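Local coordinates for protein glutamate receptor IIB,Glutamate receptor IIB (Drosophila melanogaster, PDB 4WXJ) that binds glutamate in the ligand-binding domain captured here and, as a muscle glutamate receptor subunit, probably forms part of a glutamate-gated cation channel at the postsynaptic membrane, at residues 70-73 / 74-77; 135-138 / 139-142; 156-160 / 161-165; 177-180 / 181-185; 205-208 / 209-213. All blocks are in the same frame, centred on the assembly; numbering follows the deposited sequence.

Overall arrangement
Five local contacts follow one another along this ligand-binding domain; none nests in or crosses another. Interaction 1 closes the hairpin loop between strands 71-72 and 77-78, near the glutamate site. Interaction 2 turns the chain from helix 131-135 into edge strand 141-143, and interaction 3 starts helix 160-171, whose Ala165 packs on Val135 and Phe142 of interaction 2. Interaction 4 begins helix 181-191 beside the bound glutamate. Interaction 5 ends helix 201-208, and its Tyr207 packs against Asn181 and Val185 of interaction 4. Interactions 1 and 5 lie on opposite sides of the chain's centre, their centres about 34 Å apart.

Interaction 1 (70-73 / 74-77); sequences SYDA and NTDE
Tyr71 and Asp76 meet across a tight hairpin loop, the phenol hydroxyl giving a 2.6 Å hydrogen bond from OH to OD1 of Asp76. The carboxylate oxygen lies at the edge of the ring, near its plane, while the two flat groups stand 79° apart. The Asp72 side chain can be followed outward. Its CB lies 3.6 Å from OG1 of Thr75, and CG has the same hydroxyl and the backbone N of Asn74 for neighbours. At the tip the branches divide: OD1 accepts from Asn74 N at 3.2 Å, the donor standing above the carboxylate plane, and OD2 lies 3.1 Å from OG1 of Thr75, with CG2 of the same residue beside it. With CG anti to the backbone nitrogen (chi1 179°), the carboxylate is carried over the start of the turn. The backbone closes the loop: Asp72 N donates to Glu77 O at 2.9 Å, nearly straight at 174°, and Asp72 O takes Thr75 N at 2.9 Å plus weak bonds from Asp76 N and Glu77 N. Asp76 and Glu77 both facing Asp72 make a G1 beta bulge. This surface loop joins strands 71-72 and 77-78; the Tyr71 ring also meets Trp78, and Asp79 accepts from Ser70 N before helix 80-86.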
# COMPACT_ATOMS: atom_id res chain seq x y z
N SER A 70 3.57 -2.23 11.04
CA SER A 70 5.02 -2.22 11.13
C SER A 70 5.46 -2.64 12.53
O SER A 70 4.69 -2.54 13.48
CB SER A 70 5.58 -0.84 10.80
OG SER A 70 5.27 0.09 11.82
N TYR A 71 6.70 -3.10 12.64
CA TYR A 71 7.26 -3.53 13.91
C TYR A 71 8.01 -2.38 14.59
O TYR A 71 8.91 -1.79 14.00
CB TYR A 71 8.20 -4.72 13.69
CG TYR A 71 8.93 -5.17 14.93
CD1 TYR A 71 8.28 -5.91 15.92
CD2 TYR A 71 10.27 -4.87 15.12
CE1 TYR A 71 8.95 -6.33 17.05
CE2 TYR A 71 10.95 -5.28 16.25
CZ TYR A 71 10.29 -6.01 17.21
OH TYR A 71 10.96 -6.43 18.33
N ASP A 72 7.62 -2.08 15.82
CA ASP A 72 8.28 -1.05 16.61
C ASP A 72 9.25 -1.72 17.58
O ASP A 72 8.85 -2.16 18.66
CB ASP A 72 7.25 -0.20 17.36
CG ASP A 72 7.90 0.87 18.22
OD1 ASP A 72 9.08 1.20 17.98
OD2 ASP A 72 7.22 1.38 19.14
N ALA A 73 10.52 -1.78 17.20
CA ALA A 73 11.54 -2.45 17.99
C ALA A 73 11.70 -1.81 19.37
O ALA A 73 12.22 -2.43 20.29
CB ALA A 73 12.86 -2.46 17.25
N ASN A 74 11.26 -0.56 19.49
CA ASN A 74 11.32 0.15 20.76
C ASN A 74 10.37 -0.45 21.79
O ASN A 74 10.62 -0.38 22.99
CB ASN A 74 11.01 1.63 20.55
CG ASN A 74 11.16 2.44 21.82
OD1 ASN A 74 12.27 2.69 22.28
ND2 ASN A 74 10.04 2.88 22.38
N THR A 75 9.28 -1.06 21.31
CA THR A 75 8.26 -1.64 22.18
C THR A 75 8.05 -3.13 21.93
O THR A 75 7.32 -3.79 22.67
CB THR A 75 6.90 -0.93 22.00
OG1 THR A 75 6.40 -1.16 20.68
CG2 THR A 75 7.05 0.57 22.24
N ASP A 76 8.68 -3.66 20.88
CA ASP A 76 8.52 -5.06 20.49
C ASP A 76 7.05 -5.38 20.21
O ASP A 76 6.52 -6.38 20.69
CB ASP A 76 9.07 -5.99 21.57
CG ASP A 76 9.13 -7.45 21.13
OD1 ASP A 76 9.35 -7.70 19.92
OD2 ASP A 76 8.94 -8.34 21.98
N GLU A 77 6.40 -4.52 19.43
CA GLU A 77 4.98 -4.69 19.11
C GLU A 77 4.66 -4.26 17.68
O GLU A 77 5.32 -3.38 17.12
CB GLU A 77 4.12 -3.90 20.09
CG GLU A 77 3.92 -4.58 21.44
CD GLU A 77 3.07 -3.75 22.39
OE1 GLU A 77 2.58 -2.69 21.97
OE2 GLU A 77 2.90 -4.17 23.55

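Interaction 2 (135-138 / 139-142); sequences VDQN and KVQF
Between Val135 and Phe142 the backbone leaves the end of a helix, turns through Gln137 to Lys139 and enters a strand, leaving these two CA atoms 8.7 Å apart. Gln137 bridges the turn with both ends of its amide. OE1 accepts from Val140 N at 2.8 Å, with an N-H...O angle of 173° and the donor in the carbonyl plane on a lone pair. NE2 returns a bond to Val140 O at 2.9 Å, again on a lone pair, with that oxygen almost in the plane of the glutamine amide. The chain bends at chi2 (84°), which folds the amide back beside Val140, where it pairs with both polar backbone atoms of that residue. NE2 also donates to Leu134 O, so the amide is tied to the helix end as well. A leucine in place of Gln137 would probably leave Val140 N and O without these mates and the turn less firmly tied. Farther in, CG1 of Val135 touches CZ of Phe142 at 4.1 Å, and NE2 of Gln137 lies at the edge of that ring. A water links Asn138 O, 2.9 Å away, to NE2 of Gln141. The turn joins helix 131-135 to edge strand 141-143; helix 160-171 packs against Val135 and Phe142, and Lys168 from it donates to Gln137 O.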
# COMPACT_ATOMS: atom_id res chain seq x y z
N VAL A 135 19.05 11.11 -5.36
CA VAL A 135 19.87 10.86 -4.17
C VAL A 135 21.18 11.63 -4.21
O VAL A 135 21.77 11.91 -3.16
CB VAL A 135 20.18 9.35 -4.00
CG1 VAL A 135 18.90 8.55 -3.87
CG2 VAL A 135 21.03 8.83 -5.15
N ASP A 136 21.64 11.98 -5.41
CA ASP A 136 22.94 12.62 -5.57
C ASP A 136 22.87 14.14 -5.39
O ASP A 136 23.87 14.84 -5.57
CB ASP A 136 23.52 12.28 -6.95
CG ASP A 136 25.03 12.47 -7.02
OD1 ASP A 136 25.71 12.29 -5.98
OD2 ASP A 136 25.53 12.80 -8.11
N GLN A 137 21.70 14.64 -5.02
CA GLN A 137 21.51 16.05 -4.71
C GLN A 137 20.74 16.19 -3.39
O GLN A 137 20.35 15.18 -2.80
CB GLN A 137 20.78 16.77 -5.85
CG GLN A 137 19.42 16.18 -6.21
CD GLN A 137 18.30 16.68 -5.32
OE1 GLN A 137 18.05 17.88 -5.23
NE2 GLN A 137 17.62 15.75 -4.65
N ASN A 138 20.54 17.42 -2.94
CA ASN A 138 19.85 17.66 -1.68
C ASN A 138 19.03 18.95 -1.68
O ASN A 138 18.55 19.39 -0.64
CB ASN A 138 20.86 17.69 -0.53
CG ASN A 138 21.90 18.78 -0.69
OD1 ASN A 138 22.78 18.69 -1.55
ND2 ASN A 138 21.82 19.80 0.16
N LYS A 139 18.88 19.56 -2.85
CA LYS A 139 17.99 20.71 -3.00
C LYS A 139 16.54 20.25 -2.89
O LYS A 139 15.72 20.91 -2.25
CB LYS A 139 18.24 21.41 -4.34
CG LYS A 139 17.07 22.27 -4.82
CD LYS A 139 17.48 23.22 -5.93
CE LYS A 139 16.37 23.40 -6.95
NZ LYS A 139 15.07 23.75 -6.32
N VAL A 140 16.24 19.11 -3.51
CA VAL A 140 14.93 18.48 -3.41
C VAL A 140 14.98 17.34 -2.40
O VAL A 140 15.63 16.32 -2.64
CB VAL A 140 14.46 17.94 -4.78
CG1 VAL A 140 13.11 17.24 -4.65
CG2 VAL A 140 14.38 19.07 -5.79
N GLN A 141 14.29 17.51 -1.28
CA GLN A 141 14.21 16.46 -0.27
C GLN A 141 13.22 15.39 -0.73
O GLN A 141 12.45 15.61 -1.66
CB GLN A 141 13.80 17.03 1.08
CG GLN A 141 14.80 18.01 1.67
CD GLN A 141 14.44 18.45 3.08
OE1 GLN A 141 13.26 18.45 3.46
NE2 GLN A 141 15.44 18.81 3.87
N PHE A 142 13.26 14.23 -0.08
CA PHE A 142 12.36 13.14 -0.44
C PHE A 142 12.16 12.17 0.72
O PHE A 142 12.99 12.09 1.63
CB PHE A 142 12.90 12.39 -1.66
CG PHE A 142 14.33 11.98 -1.54
CD1 PHE A 142 15.35 12.83 -1.94
CD2 PHE A 142 14.67 10.74 -1.03
CE1 PHE A 142 16.67 12.45 -1.83
CE2 PHE A 142 15.99 10.35 -0.91
CZ PHE A 142 17.00 11.21 -1.32
O HOH W 1 18.25 19.09 2.23

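Interaction 3 (156-160 / 161-165); sequences ESNDT and DNRMA
Asn158 OD1 is gripped by two nitrogens of Arg163, NH2 at 2.9 Å and NE at 3.3 Å, both coming side-on. The oxygen lies close to the guanidinium plane, and the amide plane stands 82° from it. NE also gives Asn158 O a weak bond, and Ser157 O lies over one guanidinium face. The extended Arg163 chain, with CG anti to the carbonyl carbon (chi1 -76°), reaches back along the loop to bring these donors there. Asp159 is the N-cap of helix 160-171: its OD1 offers the anti lone pair to Asn162 N at 3.0 Å, and its backbone O accepts from Arg163 N at 2.8 Å. Thr160 O continues the helical pattern by accepting from Met164 N at 2.9 Å. Just upstream, Ser157 OG accepts from Asp159 N at 3.0 Å, an ST turn that holds the capping residue in position. Replacing Ser157 with an alanine would probably leave Asp159 N without that acceptor and let the capping loop drift. The same hydroxyl bonds to a water 2.5 Å from OG, and that water accepts weakly from Asn162 ND2. Asn162 ND2 also makes a weak bond to Tyr153 OH in helix 149-155.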
# COMPACT_ATOMS: atom_id res chain seq x y z
N GLU A 156 16.47 -2.04 3.88
CA GLU A 156 16.98 -3.41 3.87
C GLU A 156 17.97 -3.68 2.73
O GLU A 156 18.63 -4.72 2.71
CB GLU A 156 15.82 -4.40 3.77
CG GLU A 156 14.90 -4.41 4.98
CD GLU A 156 15.60 -4.89 6.24
OE1 GLU A 156 16.30 -5.93 6.18
OE2 GLU A 156 15.44 -4.24 7.29
N SER A 157 18.07 -2.75 1.79
CA SER A 157 18.91 -2.95 0.61
C SER A 157 20.41 -2.85 0.93
O SER A 157 20.82 -2.08 1.79
CB SER A 157 18.56 -1.94 -0.47
OG SER A 157 19.32 -2.15 -1.65
N ASN A 158 21.20 -3.65 0.23
CA ASN A 158 22.66 -3.56 0.30
C ASN A 158 23.20 -2.71 -0.85
O ASN A 158 24.38 -2.35 -0.87
CB ASN A 158 23.29 -4.95 0.27
CG ASN A 158 24.79 -4.92 0.57
OD1 ASN A 158 25.24 -4.15 1.43
ND2 ASN A 158 25.55 -5.74 -0.13
N ASP A 159 22.33 -2.40 -1.81
CA ASP A 159 22.70 -1.57 -2.95
C ASP A 159 23.15 -0.19 -2.49
O ASP A 159 22.45 0.48 -1.73
CB ASP A 159 21.52 -1.45 -3.92
CG ASP A 159 21.82 -0.55 -5.10
OD1 ASP A 159 21.49 0.66 -5.03
OD2 ASP A 159 22.38 -1.04 -6.10
N THR A 160 24.32 0.23 -2.96
CA THR A 160 24.93 1.49 -2.53
C THR A 160 24.03 2.70 -2.75
O THR A 160 23.89 3.54 -1.87
CB THR A 160 26.26 1.73 -3.27
OG1 THR A 160 27.14 0.61 -3.05
CG2 THR A 160 26.94 3.00 -2.77
N ASP A 161 23.41 2.78 -3.92
CA ASP A 161 22.53 3.90 -4.24
C ASP A 161 21.29 3.92 -3.34
O ASP A 161 20.82 4.99 -2.95
CB ASP A 161 22.10 3.85 -5.71
CG ASP A 161 23.12 4.50 -6.63
OD1 ASP A 161 24.31 4.58 -6.25
OD2 ASP A 161 22.73 4.94 -7.73
N ASN A 162 20.77 2.74 -3.00
CA ASN A 162 19.63 2.65 -2.10
C ASN A 162 20.03 2.98 -0.66
O ASN A 162 19.26 3.59 0.08
CB ASN A 162 18.98 1.27 -2.17
CG ASN A 162 18.22 1.04 -3.46
OD1 ASN A 162 17.83 2.00 -4.14
ND2 ASN A 162 17.99 -0.22 -3.81
N ARG A 163 21.24 2.57 -0.28
CA ARG A 163 21.79 2.95 1.02
C ARG A 163 21.89 4.47 1.15
O ARG A 163 21.54 5.03 2.19
CB ARG A 163 23.18 2.33 1.23
CG ARG A 163 23.17 0.86 1.57
CD ARG A 163 24.60 0.35 1.71
NE ARG A 163 24.66 -1.02 2.21
CZ ARG A 163 24.62 -1.36 3.50
NH1 ARG A 163 24.51 -0.43 4.44
NH2 ARG A 163 24.68 -2.64 3.84
N MET A 164 22.37 5.12 0.09
CA MET A 164 22.51 6.57 0.09
C MET A 164 21.15 7.25 0.20
O MET A 164 21.00 8.24 0.92
CB MET A 164 23.23 7.05 -1.17
CG MET A 164 24.72 6.75 -1.18
SD MET A 164 25.66 7.88 -2.24
CE MET A 164 25.19 7.32 -3.87
N ALA A 165 20.16 6.73 -0.52
CA ALA A 165 18.79 7.23 -0.42
C ALA A 165 18.30 7.15 1.02
O ALA A 165 17.75 8.12 1.55
CB ALA A 165 17.87 6.44 -1.33
O HOH W 2 17.89 -3.30 -3.36

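Interaction 4 (177-180 / 181-185); sequences FTKN and NEEGV
The Glu183 carboxylate is met from above its plane by the amide of Lys179, whose N donates to OE1 at 3.0 Å and 165°, while CB of Thr178 lies 3.7 Å from its CD. The carboxylate of Glu182 crosses the Asn180 amide at about a right angle, the two planes 79° apart, bringing its OE1 to 3.3 Å from CG of Asn180. That amide caps the helix: OD1 of Asn180 accepts from Glu183 N at 2.8 Å, the donor nearly in line with the C=O. CG of Asn180 sits between its own backbone nitrogen and carbonyl carbon (chi1 54°), which swings OD1 over the first turn. Glu183 answers not to the N-cap residue itself but to Lys179 N before it, so two side-chain-to-backbone bonds hold the helix start. Asn180 O has two donors of its own, Gly184 N at 3.2 Å and the Thr178 hydroxyl, OG1, also at 3.2 Å, which comes from above the carbonyl plane. The Glu183 chain runs extended beyond CG, alongside Thr178 but in the opposite direction. The side chain of Asn181 lies about 4 Å from the bound glutamate. Strand 195-200 packs against Thr178 and Asn181, and helix 201-208 touches Asn181, Glu182 and Val185 through Tyr207; the start of helix 181-191 thus sits between that strand and that helix, next to the ligand.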
# COMPACT_ATOMS: atom_id res chain seq x y z
N PHE A 177 9.53 11.64 6.42
CA PHE A 177 8.52 10.59 6.35
C PHE A 177 7.11 11.11 6.61
O PHE A 177 6.92 12.16 7.23
CB PHE A 177 8.86 9.48 7.35
CG PHE A 177 10.21 8.85 7.11
CD1 PHE A 177 10.33 7.78 6.25
CD2 PHE A 177 11.34 9.35 7.73
CE1 PHE A 177 11.57 7.20 6.02
CE2 PHE A 177 12.58 8.77 7.50
CZ PHE A 177 12.69 7.70 6.65
N THR A 178 6.12 10.36 6.13
CA THR A 178 4.71 10.74 6.25
C THR A 178 3.89 9.57 6.81
O THR A 178 4.38 8.45 6.89
CB THR A 178 4.12 11.15 4.89
OG1 THR A 178 4.08 10.01 4.02
CG2 THR A 178 4.96 12.25 4.25
N LYS A 179 2.65 9.85 7.19
CA LYS A 179 1.81 8.83 7.82
C LYS A 179 1.07 7.97 6.80
O LYS A 179 0.69 6.84 7.10
CB LYS A 179 0.80 9.48 8.77
CG LYS A 179 -0.42 10.10 8.10
CD LYS A 179 -1.28 10.86 9.09
CE LYS A 179 -1.98 9.92 10.06
NZ LYS A 179 -2.90 10.63 10.98
N ASN A 180 0.88 8.49 5.59
CA ASN A 180 0.17 7.75 4.54
C ASN A 180 0.38 8.36 3.16
O ASN A 180 1.06 9.38 3.02
CB ASN A 180 -1.32 7.68 4.87
CG ASN A 180 -1.94 9.05 5.10
OD1 ASN A 180 -1.56 10.05 4.49
ND2 ASN A 180 -2.92 9.11 6.01
N ASN A 181 -0.20 7.73 2.14
CA ASN A 181 -0.09 8.22 0.77
C ASN A 181 -0.68 9.62 0.61
O ASN A 181 -0.13 10.44 -0.12
CB ASN A 181 -0.80 7.26 -0.20
CG ASN A 181 -0.02 5.98 -0.43
OD1 ASN A 181 -0.55 4.88 -0.26
ND2 ASN A 181 1.24 6.12 -0.82
N GLU A 182 -1.80 9.87 1.28
CA GLU A 182 -2.48 11.15 1.17
C GLU A 182 -1.58 12.30 1.61
O GLU A 182 -1.45 13.30 0.89
CB GLU A 182 -3.77 11.16 2.02
CG GLU A 182 -4.89 10.30 1.46
CD GLU A 182 -4.69 8.82 1.70
OE1 GLU A 182 -3.74 8.44 2.41
OE2 GLU A 182 -5.50 8.02 1.17
N GLU A 183 -0.95 12.16 2.77
CA GLU A 183 -0.05 13.19 3.28
C GLU A 183 1.16 13.35 2.36
O GLU A 183 1.65 14.46 2.16
CB GLU A 183 0.41 12.86 4.70
CG GLU A 183 1.26 13.96 5.35
CD GLU A 183 1.92 13.52 6.64
OE1 GLU A 183 1.44 12.55 7.26
OE2 GLU A 183 2.93 14.14 7.03
N GLY A 184 1.64 12.24 1.81
CA GLY A 184 2.76 12.27 0.89
C GLY A 184 2.44 13.10 -0.34
O GLY A 184 3.21 13.99 -0.71
N VAL A 185 1.32 12.80 -0.98
CA VAL A 185 0.87 13.53 -2.16
C VAL A 185 0.60 15.00 -1.83
O VAL A 185 0.96 15.89 -2.60
CB VAL A 185 -0.39 12.89 -2.76
CG1 VAL A 185 -0.93 13.72 -3.93
CG2 VAL A 185 -0.10 11.47 -3.23

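Interaction 5 (205-208 / 209-213); sequences QYYV and QRNCE
Arg210 lays its guanidinium flat on the Tyr206 ring, planes 19° apart and centres 3.8 Å apart, a cation-pi stack. CE1 of Tyr206 sits over the middle of the guanidinium, 3.2 Å from CZ of Arg210, and the arginine CD adds a CH-pi contact over the same ring. Tyr206 has CG anti to its own nitrogen (chi1 175°), which turns one ring face to the returning arginine. NH1 of Arg210 then donates to Tyr206 O at 2.8 Å, on a lone pair in the carbonyl plane, so one residue holds the guanidinium by both ring and backbone. Gln205 and Gln209 run side by side in the same direction with their amide planes 74° apart; NE2 of Gln205 donates to OE1 of Gln209 at 3.3 Å from above the carbonyl plane. NE2 of Gln209 is taken by Phe261 O. Asn211 also reaches back to the helix end: its ND2 donates to Tyr207 O at 2.8 Å in an almost straight bond, and the same oxygen accepts from Arg210 N at 3.1 Å. The asparagine OD1 takes a bond from Lys189 NZ in helix 181-191. Side-chain donors of Arg210 and Asn211 thus take up the carbonyls of Tyr206 and Tyr207 at the C-terminal end of helix 201-208, where the chain leaves through Cys212, disulfide-bonded to Cys268, for strand 214-230 of the ligand-binding domain.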
# COMPACT_ATOMS: atom_id res chain seq x y z
N GLN A 205 0.11 5.99 -9.77
CA GLN A 205 -0.75 6.11 -10.95
C GLN A 205 -2.09 6.72 -10.57
O GLN A 205 -2.59 7.60 -11.27
CB GLN A 205 -0.97 4.74 -11.59
CG GLN A 205 -1.82 4.78 -12.86
CD GLN A 205 -2.26 3.41 -13.33
OE1 GLN A 205 -2.09 2.41 -12.63
NE2 GLN A 205 -2.82 3.35 -14.53
N TYR A 206 -2.66 6.25 -9.47
CA TYR A 206 -3.95 6.73 -9.01
C TYR A 206 -3.96 8.24 -8.78
O TYR A 206 -4.88 8.93 -9.19
CB TYR A 206 -4.37 6.02 -7.73
CG TYR A 206 -5.65 6.57 -7.14
CD1 TYR A 206 -6.89 6.14 -7.60
CD2 TYR A 206 -5.62 7.52 -6.13
CE1 TYR A 206 -8.06 6.64 -7.07
CE2 TYR A 206 -6.79 8.03 -5.59
CZ TYR A 206 -8.01 7.59 -6.07
OH TYR A 206 -9.17 8.09 -5.54
N TYR A 207 -2.91 8.73 -8.12
CA TYR A 207 -2.86 10.14 -7.72
C TYR A 207 -2.38 11.05 -8.84
O TYR A 207 -2.84 12.19 -8.96
CB TYR A 207 -1.97 10.30 -6.49
CG TYR A 207 -2.66 9.94 -5.20
CD1 TYR A 207 -3.59 10.81 -4.62
CD2 TYR A 207 -2.39 8.75 -4.54
CE1 TYR A 207 -4.23 10.49 -3.44
CE2 TYR A 207 -3.02 8.42 -3.36
CZ TYR A 207 -3.94 9.29 -2.81
OH TYR A 207 -4.58 8.97 -1.64
N VAL A 208 -1.46 10.56 -9.67
CA VAL A 208 -0.90 11.40 -10.74
C VAL A 208 -1.96 11.67 -11.80
O VAL A 208 -1.94 12.72 -12.45
CB VAL A 208 0.35 10.74 -11.38
CG1 VAL A 208 -0.05 9.64 -12.36
CG2 VAL A 208 1.20 11.79 -12.07
N GLN A 209 -2.89 10.74 -11.96
CA GLN A 209 -3.98 10.90 -12.92
C GLN A 209 -5.03 11.91 -12.45
O GLN A 209 -5.79 12.44 -13.26
CB GLN A 209 -4.65 9.55 -13.18
CG GLN A 209 -3.80 8.60 -14.01
CD GLN A 209 -4.41 7.21 -14.19
OE1 GLN A 209 -3.92 6.41 -14.98
NE2 GLN A 209 -5.48 6.92 -13.45
N ARG A 210 -5.08 12.16 -11.14
CA ARG A 210 -6.08 13.04 -10.54
C ARG A 210 -5.49 14.37 -10.08
O ARG A 210 -6.19 15.19 -9.47
CB ARG A 210 -6.75 12.32 -9.36
CG ARG A 210 -7.66 11.19 -9.79
CD ARG A 210 -7.99 10.24 -8.66
NE ARG A 210 -8.90 9.18 -9.09
CZ ARG A 210 -8.55 8.16 -9.86
NH1 ARG A 210 -7.30 8.04 -10.30
NH2 ARG A 210 -9.45 7.24 -10.20
N ASN A 211 -4.22 14.59 -10.38
CA ASN A 211 -3.52 15.83 -10.01
C ASN A 211 -2.54 16.23 -11.11
O ASN A 211 -1.43 15.71 -11.20
CB ASN A 211 -2.79 15.66 -8.68
CG ASN A 211 -3.74 15.40 -7.52
OD1 ASN A 211 -4.18 16.33 -6.85
ND2 ASN A 211 -4.05 14.13 -7.29
N CYS A 212 -2.97 17.18 -11.94
CA CYS A 212 -2.26 17.53 -13.17
C CYS A 212 -0.92 18.24 -12.93
O CYS A 212 -0.11 18.35 -13.84
CB CYS A 212 -3.15 18.40 -14.05
SG CYS A 212 -4.76 17.66 -14.45
N GLU A 213 -0.70 18.71 -11.71
CA GLU A 213 0.55 19.41 -11.39
C GLU A 213 1.66 18.44 -10.99
O GLU A 213 2.77 18.86 -10.68
CB GLU A 213 0.32 20.45 -10.28
CG GLU A 213 0.06 19.88 -8.88
CD GLU A 213 -1.41 19.56 -8.63
OE1 GLU A 213 -2.05 18.98 -9.53
OE2 GLU A 213 -1.91 19.90 -7.54